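Local coordinates for nucleoside diphosphate kinase family protein (Babesia bovis, PDB 3JS9), which probably catalyses the magnesium-dependent transfer of the terminal phosphate from nucleoside triphosphates to nucleoside diphosphates, as in other nucleoside diphosphate kinases, at residues Leu40-Phe45 with Cys80-Gly85; Glu46-Asp51 with Gly76-Met81; Asp51-His56 with Ala136-Pro141. All coordinates share one frame; numbering follows the deposited sequence.

Contact 1: residues Leu40-Phe45 with Cys80-Gly85; sequences LIAAKF and CMIWEG
Strands 40-45 and 80-85 run antiparallel, the directions of the two short segments differing by 174°, and the register slips by one residue at a classic beta bulge, where I41 and A42 both face I82. The carbonyl of I82 accepts from I41 N and the amide of I82 donates to A42 O, so one residue serves two. Beyond the bulge the pairing is regular: K44 N to C80 O is 2.9 Å, and C80 N returns a bond to K44 O.

On the face carrying L40, A43, M81 and W83, the leucine lies over the indole. With CG opposite the backbone N (chi1 -177°) and chi2 at 66°, methyl CD1 comes to lie over the six-membered ring, 3.7 Å from the W83 centroid, in a CH-pi contact. At the indole edge, M81 SD lies in the ring plane and receives a weak hydrogen bond from W83 NE1, 3.4 Å away. A43 CB meets M81 CG.

The extra bulge residue turns I41 toward strand 80-85, where its CG1 rests 3.5 Å from E84 CB. The glutamate carboxylate continues to a salt bridge with R11. K44 stretches out across F139 and gives its NZ to Q143 and the W138 carbonyl. F45 packs on W147 of a second subunit. This bulged antiparallel pair belongs to the four-stranded sheet of the ferredoxin-like nucleoside diphosphate kinase fold, which A43 and F45 join by backbone bonds to the second subunit.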
loop_
_atom_site.group_PDB
_atom_site.type_symbol
_atom_site.label_atom_id
_atom_site.label_comp_id
_atom_site.label_asym_id
_atom_site.label_seq_id
_atom_site.Cartn_x
_atom_site.Cartn_y
_atom_site.Cartn_z
ATOM N N LEU A 40 -3.237 -12.384 -17.193
ATOM C CA LEU A 40 -3.218 -13.691 -16.544
ATOM C C LEU A 40 -3.861 -14.722 -17.463
ATOM O O LEU A 40 -4.960 -14.491 -17.989
ATOM C CB LEU A 40 -3.946 -13.655 -15.216
ATOM C CG LEU A 40 -3.889 -14.987 -14.465
ATOM C CD1 LEU A 40 -2.442 -15.297 -14.045
ATOM C CD2 LEU A 40 -4.809 -14.987 -13.228
ATOM N N ILE A 41 -3.162 -15.844 -17.659
ATOM C CA ILE A 41 -3.633 -16.984 -18.460
ATOM C C ILE A 41 -4.062 -18.216 -17.619
ATOM O O ILE A 41 -5.014 -18.916 -17.979
ATOM C CB ILE A 41 -2.529 -17.408 -19.455
ATOM C CG1 ILE A 41 -2.195 -16.236 -20.387
ATOM C CG2 ILE A 41 -2.935 -18.647 -20.251
ATOM C CD1 ILE A 41 -3.431 -15.693 -21.138
ATOM N N ALA A 42 -3.365 -18.477 -16.511
ATOM C CA ALA A 42 -3.580 -19.689 -15.714
ATOM C C ALA A 42 -3.022 -19.496 -14.322
ATOM O O ALA A 42 -1.994 -18.814 -14.135
ATOM C CB ALA A 42 -2.923 -20.904 -16.357
ATOM N N ALA A 43 -3.678 -20.097 -13.345
ATOM C CA ALA A 43 -3.199 -20.012 -11.985
ATOM C C ALA A 43 -3.816 -21.160 -11.232
ATOM O O ALA A 43 -4.953 -21.533 -11.550
ATOM C CB ALA A 43 -3.630 -18.687 -11.360
ATOM N N LYS A 44 -3.091 -21.713 -10.255
ATOM C CA LYS A 44 -3.650 -22.692 -9.294
ATOM C C LYS A 44 -2.733 -22.895 -8.083
ATOM O O LYS A 44 -1.518 -22.871 -8.208
ATOM C CB LYS A 44 -3.870 -24.056 -9.961
ATOM C CG LYS A 44 -2.607 -24.629 -10.598
ATOM C CD LYS A 44 -2.844 -25.969 -11.206
ATOM C CE LYS A 44 -1.626 -26.456 -11.973
ATOM N NZ LYS A 44 -2.008 -27.580 -12.915
ATOM N N PHE A 45 -3.336 -23.103 -6.914
ATOM C CA PHE A 45 -2.628 -23.491 -5.704
ATOM C C PHE A 45 -2.479 -25.028 -5.790
ATOM O O PHE A 45 -3.426 -25.706 -6.144
ATOM C CB PHE A 45 -3.513 -23.115 -4.500
ATOM C CG PHE A 45 -2.830 -23.183 -3.154
ATOM C CD1 PHE A 45 -1.531 -22.675 -2.964
ATOM C CD2 PHE A 45 -3.507 -23.716 -2.065
ATOM C CE1 PHE A 45 -0.924 -22.705 -1.735
ATOM C CE2 PHE A 45 -2.902 -23.763 -0.792
ATOM C CZ PHE A 45 -1.608 -23.249 -0.626
ATOM N N CYS A 80 1.052 -21.563 -8.690
ATOM C CA CYS A 80 1.465 -21.589 -10.096
ATOM C C CYS A 80 0.699 -20.585 -10.905
ATOM O O CYS A 80 -0.515 -20.470 -10.731
ATOM C CB CYS A 80 1.180 -22.959 -10.717
ATOM S SG CYS A 80 1.736 -24.407 -9.767
ATOM N N MET A 81 1.389 -19.903 -11.830
ATOM C CA MET A 81 0.777 -18.908 -12.727
ATOM C C MET A 81 1.421 -18.947 -14.087
ATOM O O MET A 81 2.594 -19.314 -14.198
ATOM C CB MET A 81 0.942 -17.477 -12.185
ATOM C CG MET A 81 0.200 -17.222 -10.871
ATOM S SD MET A 81 0.860 -15.738 -10.110
ATOM C CE MET A 81 2.313 -16.360 -9.196
ATOM N N ILE A 82 0.656 -18.582 -15.117
ATOM C CA ILE A 82 1.226 -18.229 -16.424
ATOM C C ILE A 82 0.730 -16.824 -16.746
ATOM O O ILE A 82 -0.445 -16.539 -16.576
ATOM C CB ILE A 82 0.769 -19.161 -17.554
ATOM C CG1 ILE A 82 1.329 -20.558 -17.358
ATOM C CG2 ILE A 82 1.144 -18.587 -18.959
ATOM C CD1 ILE A 82 0.813 -21.565 -18.445
ATOM N N TRP A 83 1.637 -15.974 -17.211
ATOM C CA TRP A 83 1.350 -14.597 -17.561
ATOM C C TRP A 83 1.760 -14.334 -19.002
ATOM O O TRP A 83 2.793 -14.825 -19.456
ATOM C CB TRP A 83 2.102 -13.656 -16.621
ATOM C CG TRP A 83 1.558 -13.639 -15.246
ATOM C CD1 TRP A 83 1.941 -14.434 -14.195
ATOM C CD2 TRP A 83 0.510 -12.800 -14.756
ATOM N NE1 TRP A 83 1.200 -14.127 -13.082
ATOM C CE2 TRP A 83 0.300 -13.140 -13.403
ATOM C CE3 TRP A 83 -0.285 -11.799 -15.335
ATOM C CZ2 TRP A 83 -0.658 -12.503 -12.609
ATOM C CZ3 TRP A 83 -1.244 -11.166 -14.545
ATOM C CH2 TRP A 83 -1.417 -11.518 -13.190
ATOM N N GLU A 84 0.973 -13.504 -19.690
ATOM C CA GLU A 84 1.130 -13.278 -21.108
ATOM C C GLU A 84 1.413 -11.820 -21.427
ATOM O O GLU A 84 0.843 -10.927 -20.796
ATOM C CB GLU A 84 -0.140 -13.743 -21.838
ATOM C CG GLU A 84 -0.168 -13.466 -23.327
ATOM C CD GLU A 84 -1.367 -14.079 -23.999
ATOM O OE1 GLU A 84 -2.335 -13.344 -24.305
ATOM O OE2 GLU A 84 -1.343 -15.310 -24.229
ATOM N N GLY A 85 2.269 -11.570 -22.420
ATOM C CA GLY A 85 2.469 -10.205 -22.926
ATOM C C GLY A 85 3.724 -10.081 -23.782
ATOM O O GLY A 85 4.512 -11.017 -23.849
#

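Contact 2: residues Glu46-Asp51 with Gly76-Met81; sequences EHPTMD and GPVFCM. With SO4 (sulfate ion), chain D.
E46 and V78 close the strand pair with two backbone hydrogen bonds, E46 N to V78 O (3.1 Å) and V78 N to E46 O (2.9 Å). Their side chains lie side by side and point the same way, E46 CG 4.1 Å from V78 CG2. The glutamate chain then extends past C80, its OE2 4.0 Å from C80 SG, and lies against W138 of helix 128-138. P48 continues the packing, setting its CG 3.8 Å from V78 CG2, while its CD approaches the CA of G76.

At this point the helical connection between two neighbouring strands of the ferredoxin-like fold both begins and ends: strand 39-46 leads out through P48 into helix 50-56, whose N-cap is T49, and helix 66-75 leads back through G76, which has positive phi, and the cis peptide before P77 into strand 78-85.

H47 marks the looser, solvent side. Its CB points away from strand 78-85, and its imidazole meets a sulfate ion instead. NE2 donates to O2 of the sulfate at 2.8 Å, the anion lying at the ring edge. H75 ND1 also binds this sulfate, probably a component of the crystallisation liquor, and T146 of a second subunit packs against H47.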
loop_
_atom_site.group_PDB
_atom_site.type_symbol
_atom_site.label_atom_id
_atom_site.label_comp_id
_atom_site.label_asym_id
_atom_site.label_seq_id
_atom_site.Cartn_x
_atom_site.Cartn_y
_atom_site.Cartn_z
ATOM N N GLU A 46 -1.316 -25.574 -5.470
ATOM C CA GLU A 46 -1.143 -27.030 -5.488
ATOM C C GLU A 46 -0.013 -27.581 -4.615
ATOM O O GLU A 46 0.908 -26.849 -4.188
ATOM C CB GLU A 46 -0.978 -27.556 -6.912
ATOM C CG GLU A 46 0.429 -27.590 -7.403
ATOM C CD GLU A 46 0.516 -28.180 -8.793
ATOM O OE1 GLU A 46 -0.549 -28.446 -9.410
ATOM O OE2 GLU A 46 1.647 -28.366 -9.285
ATOM N N HIS A 47 -0.134 -28.882 -4.339
ATOM C CA HIS A 47 0.945 -29.706 -3.807
ATOM C C HIS A 47 1.522 -30.469 -5.005
ATOM O O HIS A 47 0.919 -31.408 -5.480
ATOM C CB HIS A 47 0.354 -30.672 -2.791
ATOM C CG HIS A 47 1.364 -31.524 -2.090
ATOM N ND1 HIS A 47 1.369 -31.687 -0.719
ATOM C CD2 HIS A 47 2.393 -32.270 -2.563
ATOM C CE1 HIS A 47 2.368 -32.481 -0.379
ATOM N NE2 HIS A 47 3.005 -32.848 -1.479
ATOM N N PRO A 48 2.684 -30.068 -5.502
ATOM C CA PRO A 48 3.264 -30.698 -6.696
ATOM C C PRO A 48 3.677 -32.169 -6.458
ATOM O O PRO A 48 3.905 -32.583 -5.306
ATOM C CB PRO A 48 4.536 -29.882 -6.954
ATOM C CG PRO A 48 4.593 -28.854 -5.900
ATOM C CD PRO A 48 3.667 -29.241 -4.792
ATOM N N THR A 49 3.773 -32.939 -7.547
ATOM C CA THR A 49 4.257 -34.321 -7.482
ATOM C C THR A 49 5.751 -34.324 -7.683
ATOM O O THR A 49 6.287 -33.456 -8.387
ATOM C CB THR A 49 3.636 -35.233 -8.586
ATOM O OG1 THR A 49 4.008 -34.734 -9.886
ATOM C CG2 THR A 49 2.123 -35.308 -8.445
ATOM N N MET A 50 6.428 -35.314 -7.104
ATOM C CA MET A 50 7.868 -35.420 -7.325
ATOM C C MET A 50 8.249 -35.462 -8.818
ATOM O O MET A 50 9.230 -34.846 -9.203
ATOM C CB MET A 50 8.490 -36.583 -6.549
ATOM C CG MET A 50 10.041 -36.638 -6.633
ATOM S SD MET A 50 10.950 -35.276 -5.797
ATOM C CE MET A 50 10.680 -35.738 -4.080
ATOM N N ASP A 51 7.467 -36.142 -9.653
ATOM C CA ASP A 51 7.823 -36.278 -11.070
ATOM C C ASP A 51 7.857 -34.937 -11.801
ATOM O O ASP A 51 8.730 -34.718 -12.663
ATOM C CB ASP A 51 6.873 -37.222 -11.819
ATOM C CG ASP A 51 6.745 -38.583 -11.159
ATOM O OD1 ASP A 51 5.747 -38.756 -10.395
ATOM O OD2 ASP A 51 7.627 -39.455 -11.398
ATOM N N GLY A 76 5.961 -28.829 -0.988
ATOM C CA GLY A 76 5.035 -27.748 -1.271
ATOM C C GLY A 76 4.616 -26.974 -0.048
ATOM O O GLY A 76 5.315 -26.990 0.998
ATOM N N PRO A 77 3.493 -26.263 -0.149
ATOM C CA PRO A 77 2.682 -26.029 -1.333
ATOM C C PRO A 77 3.318 -24.953 -2.232
ATOM O O PRO A 77 4.250 -24.260 -1.793
ATOM C CB PRO A 77 1.382 -25.496 -0.741
ATOM C CG PRO A 77 1.792 -24.865 0.514
ATOM C CD PRO A 77 2.935 -25.609 1.046
ATOM N N VAL A 78 2.840 -24.828 -3.468
ATOM C CA VAL A 78 3.312 -23.779 -4.364
ATOM C C VAL A 78 2.136 -23.094 -5.015
ATOM O O VAL A 78 1.050 -23.660 -5.054
ATOM C CB VAL A 78 4.313 -24.320 -5.460
ATOM C CG1 VAL A 78 5.493 -25.024 -4.795
ATOM C CG2 VAL A 78 3.606 -25.252 -6.477
ATOM N N PHE A 79 2.333 -21.881 -5.540
ATOM C CA PHE A 79 1.271 -21.240 -6.304
ATOM C C PHE A 79 1.749 -20.975 -7.711
ATOM O O PHE A 79 2.732 -20.258 -7.901
ATOM C CB PHE A 79 0.775 -19.980 -5.600
ATOM C CG PHE A 79 -0.394 -19.310 -6.287
ATOM C CD1 PHE A 79 -0.183 -18.338 -7.246
ATOM C CD2 PHE A 79 -1.704 -19.630 -5.937
ATOM C CE1 PHE A 79 -1.258 -17.724 -7.870
ATOM C CE2 PHE A 79 -2.788 -19.011 -6.564
ATOM C CZ PHE A 79 -2.573 -18.077 -7.525
ATOM N N CYS A 80 1.052 -21.563 -8.690
ATOM C CA CYS A 80 1.465 -21.589 -10.096
ATOM C C CYS A 80 0.699 -20.585 -10.905
ATOM O O CYS A 80 -0.515 -20.470 -10.731
ATOM C CB CYS A 80 1.180 -22.959 -10.717
ATOM S SG CYS A 80 1.736 -24.407 -9.767
ATOM N N MET A 81 1.389 -19.903 -11.830
ATOM C CA MET A 81 0.777 -18.908 -12.727
ATOM C C MET A 81 1.421 -18.947 -14.087
ATOM O O MET A 81 2.594 -19.314 -14.198
ATOM C CB MET A 81 0.942 -17.477 -12.185
ATOM C CG MET A 81 0.200 -17.222 -10.871
ATOM S SD MET A 81 0.860 -15.738 -10.110
ATOM C CE MET A 81 2.313 -16.360 -9.196
HETATM S S SO4 D . 5.322 -34.800 0.895
HETATM O O1 SO4 D . 6.685 -34.268 0.962
HETATM O O2 SO4 D . 4.868 -34.639 -0.484
HETATM O O3 SO4 D . 5.315 -36.206 1.288
HETATM O O4 SO4 D . 4.449 -34.110 1.849
#

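Contact 3: residues Asp51-His56 with Ala136-Pro141; sequences DVVAQH and ALWFTP
V52 and H56, one helical turn apart, meet L137 and W138 where helix 50-56 packs beside the C-terminal end of helix 128-138, on one face of the antiparallel sheet in the ferredoxin-like nucleoside diphosphate kinase fold. V52 CG1, anti to its own amide nitrogen (chi1 170°), sits over the six-membered ring of W138, 3.6 Å from the centroid and only 5° off the ring normal.

L137 can be followed outward. Its CB leads toward helix 50-56; CG reaches V52 CG1 at 4.1 Å; CD1 lies against Q55 CB; and CD2 ends 3.7 Å from H56 N, close to the V52 carbonyl that accepts the helical bond from that amide. The two methyls thus lie among V52, Q55 and H56. Around them the contact is partly exposed, and the Q55 amide leads away from L137.

W138 is more deeply buried. V53 CG2 nears its CH2 atom, and Y13 stacks on the indole. Toward H56 the indole presents its edge to the imidazole face, an offset edge-to-face pair with planes at 76°. H56 also meets H123, predicted to be the phosphohistidine nucleophile, edge-to-face, so this aromatic pair stands directly beside the probable active site, and W138 is a second-shell neighbour of that histidine. Over the imidazole, W138 CZ2 lies 3.6 Å from H56 CG, while W138 NE1 comes to 3.1 Å from H56 ND1.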
loop_
_atom_site.group_PDB
_atom_site.type_symbol
_atom_site.label_atom_id
_atom_site.label_comp_id
_atom_site.label_asym_id
_atom_site.label_seq_id
_atom_site.Cartn_x
_atom_site.Cartn_y
_atom_site.Cartn_z
ATOM N N ASP A 51 7.467 -36.142 -9.653
ATOM C CA ASP A 51 7.823 -36.278 -11.070
ATOM C C ASP A 51 7.857 -34.937 -11.801
ATOM O O ASP A 51 8.730 -34.718 -12.663
ATOM C CB ASP A 51 6.873 -37.222 -11.819
ATOM C CG ASP A 51 6.745 -38.583 -11.159
ATOM O OD1 ASP A 51 5.747 -38.756 -10.395
ATOM O OD2 ASP A 51 7.627 -39.455 -11.398
ATOM N N VAL A 52 6.897 -34.062 -11.479
ATOM C CA VAL A 52 6.838 -32.722 -12.057
ATOM C C VAL A 52 8.025 -31.901 -11.561
ATOM O O VAL A 52 8.727 -31.249 -12.350
ATOM C CB VAL A 52 5.460 -32.023 -11.767
ATOM C CG1 VAL A 52 5.465 -30.555 -12.155
ATOM C CG2 VAL A 52 4.319 -32.744 -12.521
ATOM N N VAL A 53 8.289 -31.976 -10.268
ATOM C CA VAL A 53 9.436 -31.268 -9.737
ATOM C C VAL A 53 10.748 -31.744 -10.362
ATOM O O VAL A 53 11.609 -30.922 -10.712
ATOM C CB VAL A 53 9.514 -31.306 -8.176
ATOM C CG1 VAL A 53 10.737 -30.545 -7.698
ATOM C CG2 VAL A 53 8.243 -30.735 -7.566
ATOM N N ALA A 54 10.901 -33.052 -10.516
ATOM C CA ALA A 54 12.120 -33.581 -11.126
ATOM C C ALA A 54 12.286 -33.114 -12.574
ATOM O O ALA A 54 13.400 -32.812 -12.988
ATOM C CB ALA A 54 12.188 -35.083 -11.011
ATOM N N GLN A 55 11.186 -33.009 -13.326
ATOM C CA GLN A 55 11.268 -32.469 -14.689
ATOM C C GLN A 55 11.551 -30.994 -14.663
ATOM O O GLN A 55 12.209 -30.484 -15.573
ATOM C CB GLN A 55 9.975 -32.670 -15.497
ATOM C CG GLN A 55 9.872 -33.940 -16.240
ATOM C CD GLN A 55 11.200 -34.379 -16.841
ATOM O OE1 GLN A 55 11.869 -35.268 -16.291
ATOM N NE2 GLN A 55 11.593 -33.758 -17.974
ATOM N N HIS A 56 11.012 -30.295 -13.659
ATOM C CA HIS A 56 11.166 -28.851 -13.613
ATOM C C HIS A 56 12.644 -28.523 -13.468
ATOM O O HIS A 56 13.160 -27.623 -14.124
ATOM C CB HIS A 56 10.341 -28.231 -12.491
ATOM C CG HIS A 56 10.581 -26.761 -12.303
ATOM N ND1 HIS A 56 10.133 -25.808 -13.196
ATOM C CD2 HIS A 56 11.215 -26.081 -11.317
ATOM C CE1 HIS A 56 10.486 -24.609 -12.771
ATOM N NE2 HIS A 56 11.141 -24.746 -11.634
ATOM N N ALA A 136 3.794 -25.760 -20.267
ATOM C CA ALA A 136 3.182 -27.054 -20.606
ATOM C C ALA A 136 3.340 -28.086 -19.490
ATOM O O ALA A 136 2.463 -28.939 -19.301
ATOM C CB ALA A 136 3.724 -27.592 -21.907
ATOM N N LEU A 137 4.455 -28.014 -18.766
ATOM C CA LEU A 137 4.716 -28.939 -17.664
ATOM C C LEU A 137 3.821 -28.736 -16.425
ATOM O O LEU A 137 3.360 -29.698 -15.834
ATOM C CB LEU A 137 6.187 -28.861 -17.253
ATOM C CG LEU A 137 6.619 -29.598 -15.977
ATOM C CD1 LEU A 137 6.506 -31.114 -16.155
ATOM C CD2 LEU A 137 8.028 -29.225 -15.593
ATOM N N TRP A 138 3.582 -27.491 -16.019
ATOM C CA TRP A 138 2.849 -27.241 -14.762
ATOM C C TRP A 138 1.313 -27.145 -14.930
ATOM O O TRP A 138 0.540 -27.321 -13.975
ATOM C CB TRP A 138 3.415 -25.998 -14.074
ATOM C CG TRP A 138 4.794 -26.200 -13.530
ATOM C CD1 TRP A 138 5.991 -25.973 -14.178
ATOM C CD2 TRP A 138 5.133 -26.702 -12.223
ATOM N NE1 TRP A 138 7.042 -26.268 -13.331
ATOM C CE2 TRP A 138 6.541 -26.717 -12.132
ATOM C CE3 TRP A 138 4.379 -27.084 -11.105
ATOM C CZ2 TRP A 138 7.205 -27.114 -10.974
ATOM C CZ3 TRP A 138 5.035 -27.467 -9.946
ATOM C CH2 TRP A 138 6.440 -27.499 -9.892
ATOM N N PHE A 139 0.885 -26.884 -16.154
ATOM C CA PHE A 139 -0.527 -26.668 -16.446
ATOM C C PHE A 139 -0.983 -27.539 -17.606
ATOM O O PHE A 139 -0.335 -27.567 -18.659
ATOM C CB PHE A 139 -0.742 -25.201 -16.824
ATOM C CG PHE A 139 -0.814 -24.258 -15.640
ATOM C CD1 PHE A 139 0.264 -23.435 -15.315
ATOM C CD2 PHE A 139 -1.979 -24.158 -14.873
ATOM C CE1 PHE A 139 0.173 -22.562 -14.238
ATOM C CE2 PHE A 139 -2.063 -23.264 -13.810
ATOM C CZ PHE A 139 -0.994 -22.480 -13.493
ATOM N N THR A 140 -2.099 -28.225 -17.448
ATOM C CA THR A 140 -2.671 -28.952 -18.583
ATOM C C THR A 140 -3.304 -27.891 -19.465
ATOM O O THR A 140 -3.689 -26.845 -18.973
ATOM C CB THR A 140 -3.734 -29.999 -18.135
ATOM O OG1 THR A 140 -4.873 -29.321 -17.588
ATOM C CG2 THR A 140 -3.193 -30.904 -17.065
ATOM N N PRO A 141 -3.436 -28.150 -20.770
ATOM C CA PRO A 141 -4.064 -27.145 -21.680
ATOM C C PRO A 141 -5.519 -26.722 -21.377
ATOM O O PRO A 141 -5.926 -25.647 -21.776
ATOM C CB PRO A 141 -3.983 -27.812 -23.068
ATOM C CG PRO A 141 -3.698 -29.265 -22.808
ATOM C CD PRO A 141 -3.006 -29.374 -21.477
#

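In the fold
From the N terminus, strand 10-16 comes first and later becomes the neighbour of strand 78-85. Contact 1 then joins strand 39-46 to 78-85, and contact 2 carries the pairing to the C-terminal end of strand 39-46 and the start of strand 78-85; its loop, through helices 50-56 and 66-75, lies within that of contact 1 and shares C80 and M81 with it. Contact 3 closes a much longer loop, from helix 50-56 to the end of helix 128-138. It begins inside the other two loops and ends beyond them, so it crosses both. Strands and helices meet where A42 and C80 pack on F139 and where P48 CB touches V53 CG2. Contacts 1 and 2 also touch a second subunit.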